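PDB 3L84: transketolase from Campylobacter jejuni, which belongs to the transketolase family of thiamine-diphosphate-binding enzymes, with two regions related to the cofactor-binding fold followed by a transketolase-type C-terminal domain. Local coordinates for residues A[39-44]-A[222-227]; A[135-140]-A[314-319]. All blocks are in the same frame, centred on the assembly; numbering follows the deposited sequence. Where two conformers were deposited one is given.

Contact 1: residues A[39-44]-A[222-227]; sequences LSVLSY and KALEQA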
# COMPACT_ATOMS: atom_id res chain seq x y z
N LEU A 39 13.66 3.50 -28.71
CA LEU A 39 13.07 2.21 -29.11
C LEU A 39 13.53 1.77 -30.49
O LEU A 39 13.74 0.59 -30.71
CB LEU A 39 11.54 2.26 -28.97
CG LEU A 39 10.87 0.89 -29.15
CD1 LEU A 39 11.36 -0.18 -28.19
CD2 LEU A 39 9.35 1.07 -29.01
N SER A 40 13.69 2.71 -31.41
CA SER A 40 14.20 2.36 -32.72
C SER A 40 15.56 1.70 -32.65
O SER A 40 15.80 0.68 -33.29
CB SER A 40 14.23 3.60 -33.57
OG SER A 40 12.90 4.01 -33.78
N VAL A 41 16.47 2.27 -31.87
CA VAL A 41 17.77 1.64 -31.70
C VAL A 41 17.69 0.32 -30.93
O VAL A 41 18.29 -0.67 -31.29
CB VAL A 41 18.75 2.58 -30.99
CG1 VAL A 41 20.09 1.92 -30.82
CG2 VAL A 41 18.91 3.88 -31.80
N LEU A 42 16.89 0.31 -29.87
CA LEU A 42 16.71 -0.90 -29.08
C LEU A 42 16.20 -2.06 -29.92
O LEU A 42 16.54 -3.21 -29.66
CB LEU A 42 15.77 -0.63 -27.88
CG LEU A 42 15.58 -1.77 -26.90
CD1 LEU A 42 16.88 -2.27 -26.27
CD2 LEU A 42 14.62 -1.34 -25.80
N SER A 43 15.38 -1.79 -30.94
CA SER A 43 14.88 -2.86 -31.81
C SER A 43 15.99 -3.69 -32.46
O SER A 43 15.77 -4.86 -32.80
CB SER A 43 13.94 -2.32 -32.89
OG SER A 43 14.64 -1.63 -33.91
N TYR A 44 17.18 -3.12 -32.64
CA TYR A 44 18.33 -3.83 -33.22
C TYR A 44 19.03 -4.71 -32.21
O TYR A 44 19.83 -5.55 -32.59
CB TYR A 44 19.33 -2.83 -33.81
CG TYR A 44 18.83 -2.17 -35.07
CD1 TYR A 44 19.19 -2.66 -36.32
CD2 TYR A 44 17.95 -1.09 -35.01
CE1 TYR A 44 18.72 -2.09 -37.46
CE2 TYR A 44 17.47 -0.51 -36.18
CZ TYR A 44 17.87 -1.01 -37.40
OH TYR A 44 17.41 -0.44 -38.57
N LYS A 222 25.74 3.15 -28.49
CA LYS A 222 26.95 2.95 -27.71
C LYS A 222 26.58 2.63 -26.25
O LYS A 222 27.21 1.77 -25.64
CB LYS A 222 27.83 4.20 -27.77
CG LYS A 222 29.14 4.07 -27.02
CD LYS A 222 30.00 5.32 -27.14
CE LYS A 222 31.29 5.18 -26.36
NZ LYS A 222 32.31 6.17 -26.82
N ALA A 223 25.58 3.29 -25.70
CA ALA A 223 25.16 3.04 -24.32
C ALA A 223 24.62 1.62 -24.16
O ALA A 223 24.90 0.94 -23.18
CB ALA A 223 24.11 4.07 -23.87
N LEU A 224 23.84 1.18 -25.13
CA LEU A 224 23.30 -0.17 -25.09
C LEU A 224 24.39 -1.20 -25.19
O LEU A 224 24.38 -2.19 -24.47
CB LEU A 224 22.24 -0.36 -26.16
CG LEU A 224 20.91 0.33 -25.89
CD1 LEU A 224 19.97 0.25 -27.11
CD2 LEU A 224 20.21 -0.24 -24.63
N GLU A 225 25.38 -0.98 -26.07
CA GLU A 225 26.49 -1.93 -26.16
C GLU A 225 27.26 -1.99 -24.84
O GLU A 225 27.61 -3.07 -24.38
CB GLU A 225 27.43 -1.58 -27.31
CG GLU A 225 26.82 -1.77 -28.70
CD GLU A 225 26.57 -3.23 -29.07
OE1 GLU A 225 26.54 -4.10 -28.17
OE2 GLU A 225 26.39 -3.51 -30.27
N GLN A 226 27.51 -0.84 -24.22
CA GLN A 226 28.20 -0.82 -22.93
C GLN A 226 27.35 -1.48 -21.83
O GLN A 226 27.87 -2.29 -21.03
CB GLN A 226 28.50 0.62 -22.55
CG GLN A 226 29.28 0.78 -21.28
CD GLN A 226 29.90 2.16 -21.18
OE1 GLN A 226 29.66 3.03 -22.04
NE2 GLN A 226 30.72 2.37 -20.14
N ALA A 227 26.07 -1.16 -21.79
CA ALA A 227 25.17 -1.74 -20.78
C ALA A 227 25.13 -3.27 -20.87
O ALA A 227 25.13 -3.93 -19.84
CB ALA A 227 23.79 -1.17 -20.94
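The backbones of 39-44, which includes the last part of helix 30-42, and 222-227, within helix 217-228, come nearest at Leu42 and Leu224, whose CA atoms lie 7.7 Å apart. Leu224 does most of the bridging, burying more area than Val41 and Leu42 together. Its second torsion (chi2 172°) sets CD1 anti to CA, extending the chain so that this one methyl leads toward the neighbouring helix. There CD1 lies 4.0 Å from Leu42 CA. It is also 4.1 Å from Val41 CG1, with the two side chains oblique to each other. Leu42 reaches it by another route: its CB is not aimed across the gap, but its CD1 comes to 4.1 Å from Leu224 CD1, and the two leucines meet at roughly a right angle. All three residues are buried, and no hydrogen bond joins the segments, so the contact is purely apolar. Ser43 OG donates to Ser40 O over 2.7 Å, a bond within 39-44 that takes no part in the contact. Helix 217-228 turns Ala223, Leu224 and Ala227 onto Ile236 of strand 234-239. It connects strand 208-213 to that adjacent parallel strand, making a beta-alpha-beta crossover, and the contact is helix-to-helix packing beside the parallel sheet of the alpha/beta thiamine-diphosphate-binding fold.

Contact 2: residues A[135-140]-A[314-319]; sequences NLLGSD and KELLER. With ACT (acetate ion), chain D.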
# COMPACT_ATOMS: atom_id res chain seq x y z
N ASN A 135 20.45 -20.81 -12.95
CA ASN A 135 20.88 -21.79 -11.94
C ASN A 135 20.32 -23.18 -12.22
O ASN A 135 21.03 -24.18 -12.08
CB ASN A 135 20.45 -21.34 -10.53
CG ASN A 135 20.74 -22.38 -9.47
OD1 ASN A 135 21.91 -22.58 -9.10
ND2 ASN A 135 19.72 -23.06 -9.02
N LEU A 136 19.05 -23.27 -12.60
CA LEU A 136 18.42 -24.55 -12.84
C LEU A 136 18.78 -25.18 -14.18
O LEU A 136 19.00 -26.40 -14.25
CB LEU A 136 16.90 -24.36 -12.78
CG LEU A 136 16.31 -24.05 -11.40
CD1 LEU A 136 14.82 -23.81 -11.56
CD2 LEU A 136 16.57 -25.18 -10.40
N LEU A 137 18.83 -24.37 -15.24
CA LEU A 137 18.94 -24.87 -16.62
C LEU A 137 20.31 -24.67 -17.27
O LEU A 137 20.58 -25.25 -18.32
CB LEU A 137 17.90 -24.18 -17.50
CG LEU A 137 16.47 -24.40 -17.05
CD1 LEU A 137 15.49 -23.54 -17.86
CD2 LEU A 137 16.07 -25.89 -17.12
N GLY A 138 21.17 -23.87 -16.65
CA GLY A 138 22.49 -23.57 -17.15
C GLY A 138 22.60 -22.30 -17.95
O GLY A 138 21.64 -21.88 -18.61
N SER A 139 23.79 -21.70 -17.95
CA SER A 139 24.05 -20.50 -18.76
C SER A 139 24.03 -20.75 -20.26
O SER A 139 23.86 -19.79 -21.02
CB SER A 139 25.36 -19.84 -18.36
OG SER A 139 26.43 -20.71 -18.53
N ASP A 140 24.15 -22.01 -20.69
CA ASP A 140 23.98 -22.36 -22.10
C ASP A 140 22.54 -22.11 -22.56
O ASP A 140 22.28 -21.83 -23.73
CB ASP A 140 24.30 -23.84 -22.36
CG ASP A 140 25.79 -24.16 -22.26
OD1 ASP A 140 26.63 -23.25 -22.43
OD2 ASP A 140 26.10 -25.36 -22.03
N LYS A 314 16.64 -31.32 -20.48
CA LYS A 314 15.35 -31.46 -21.18
C LYS A 314 14.21 -31.93 -20.30
O LYS A 314 13.10 -31.38 -20.37
CB LYS A 314 15.45 -32.40 -22.40
CG LYS A 314 16.23 -31.87 -23.54
CD LYS A 314 16.25 -32.87 -24.72
CE LYS A 314 17.05 -34.14 -24.45
NZ LYS A 314 18.52 -33.88 -24.41
N GLU A 315 14.45 -32.98 -19.53
CA GLU A 315 13.41 -33.55 -18.68
C GLU A 315 13.06 -32.56 -17.57
O GLU A 315 11.90 -32.41 -17.23
CB GLU A 315 13.81 -34.91 -18.10
CG GLU A 315 13.89 -36.06 -19.13
CD GLU A 315 13.96 -37.46 -18.51
OE1 GLU A 315 13.58 -37.67 -17.32
OE2 GLU A 315 14.37 -38.38 -19.25
N LEU A 316 14.06 -31.89 -17.02
CA LEU A 316 13.79 -30.89 -15.99
C LEU A 316 12.89 -29.78 -16.55
O LEU A 316 11.92 -29.41 -15.92
CB LEU A 316 15.10 -30.29 -15.48
CG LEU A 316 14.96 -29.07 -14.56
CD1 LEU A 316 14.08 -29.38 -13.35
CD2 LEU A 316 16.32 -28.55 -14.14
N LEU A 317 13.22 -29.25 -17.72
CA LEU A 317 12.43 -28.18 -18.29
C LEU A 317 11.00 -28.68 -18.50
O LEU A 317 10.06 -27.97 -18.18
CB LEU A 317 13.06 -27.61 -19.56
CG LEU A 317 12.23 -26.52 -20.24
CD1 LEU A 317 11.95 -25.37 -19.29
CD2 LEU A 317 12.94 -26.02 -21.51
N GLU A 318 10.83 -29.90 -18.99
CA GLU A 318 9.48 -30.43 -19.16
C GLU A 318 8.70 -30.55 -17.86
O GLU A 318 7.50 -30.26 -17.85
CB GLU A 318 9.49 -31.74 -19.96
CG GLU A 318 9.66 -31.49 -21.46
CD GLU A 318 8.42 -30.76 -22.06
OE1 GLU A 318 8.54 -29.64 -22.61
OE2 GLU A 318 7.29 -31.28 -21.93
N ARG A 319 9.36 -30.95 -16.78
CA ARG A 319 8.69 -30.97 -15.48
C ARG A 319 8.30 -29.58 -15.02
O ARG A 319 7.23 -29.40 -14.44
CB ARG A 319 9.56 -31.65 -14.42
CG ARG A 319 9.80 -33.13 -14.66
CD ARG A 319 10.42 -33.82 -13.46
NE ARG A 319 11.73 -33.30 -13.10
CZ ARG A 319 12.89 -33.71 -13.59
NH1 ARG A 319 12.95 -34.65 -14.54
NH2 ARG A 319 14.03 -33.17 -13.16
C ACT D . 17.49 -34.88 -20.73
O ACT D . 16.99 -34.60 -19.58
OXT ACT D . 18.25 -34.00 -21.22
CH3 ACT D . 17.11 -36.12 -21.50
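Leu136 and Leu137, in the last turn of helix 118-137, meet Leu316 and Leu317 in the first turns of helix 314-321, so that the C-terminal end of one helix packs against the start of another. The closest CA atoms, those of Leu137 and Leu317, are 7.5 Å apart. Leu316 fills the gap: with CG anti to its backbone N (chi1 171°), it carries CD2 to within 3.4 Å of the carbonyl Leu136 O. That oxygen also receives a weak hydrogen bond from Lys313 NZ. The same methyl, Leu316 CD2, is 4.0 Å from Leu137 CD2, where the side chains run obliquely to each other, and more loosely 4.4 Å from Leu136 CB. Leu137 has a second branch in use, its CD1 lying 4.2 Å from Leu317 CD1, so its two methyls serve successive leucines of the facing helix. Immediately beyond, Gly138 takes a positive phi of 95°, and the chain leaves the helix.

Within the fold, this pairing borders the second thiamine-diphosphate-binding-type region: Leu136 touches Phe407, Leu317 touches Ile406, and Leu316 touches Glu356. Leu317 also touches Leu56, within the first region. Arg319, whose guanidinium has one face over Leu316 CA, offset toward the rim, forms a salt bridge with Glu356 through NE.

At its N-terminal end, helix 314-321 holds an acetate ion, probably from the crystallisation liquor. Glu315 N donates to acetate O at 3.0 Å and 168°, nearly straight, while Lys314 N donates to acetate OXT at 3.2 Å. Lys314, bent at its last two torsions, passes along one face of the ion and curls round, so that NZ adds a weak bond to OXT; NZ also donates to Glu309 O and Ser311 O.

Contacts 1 and 2 both lie in the first thiamine-diphosphate-binding region of the chain, but they use four different helices and do not touch: their centres are 29 Å apart and their nearest atoms about 16 Å. Their segments alternate along the chain. Contact 1 is wholly buried beside the parallel sheet, three aliphatic residues meeting around one methyl. Contact 2 is only partly buried, yet covers more surface (171 against 107 Å²), and its leucine packing includes a backbone carbonyl. Contact 2 is flanked by the Arg319-Glu356 salt bridge and an acetate-bound helix start, whereas helix 217-228 of contact 1 backs onto a strand.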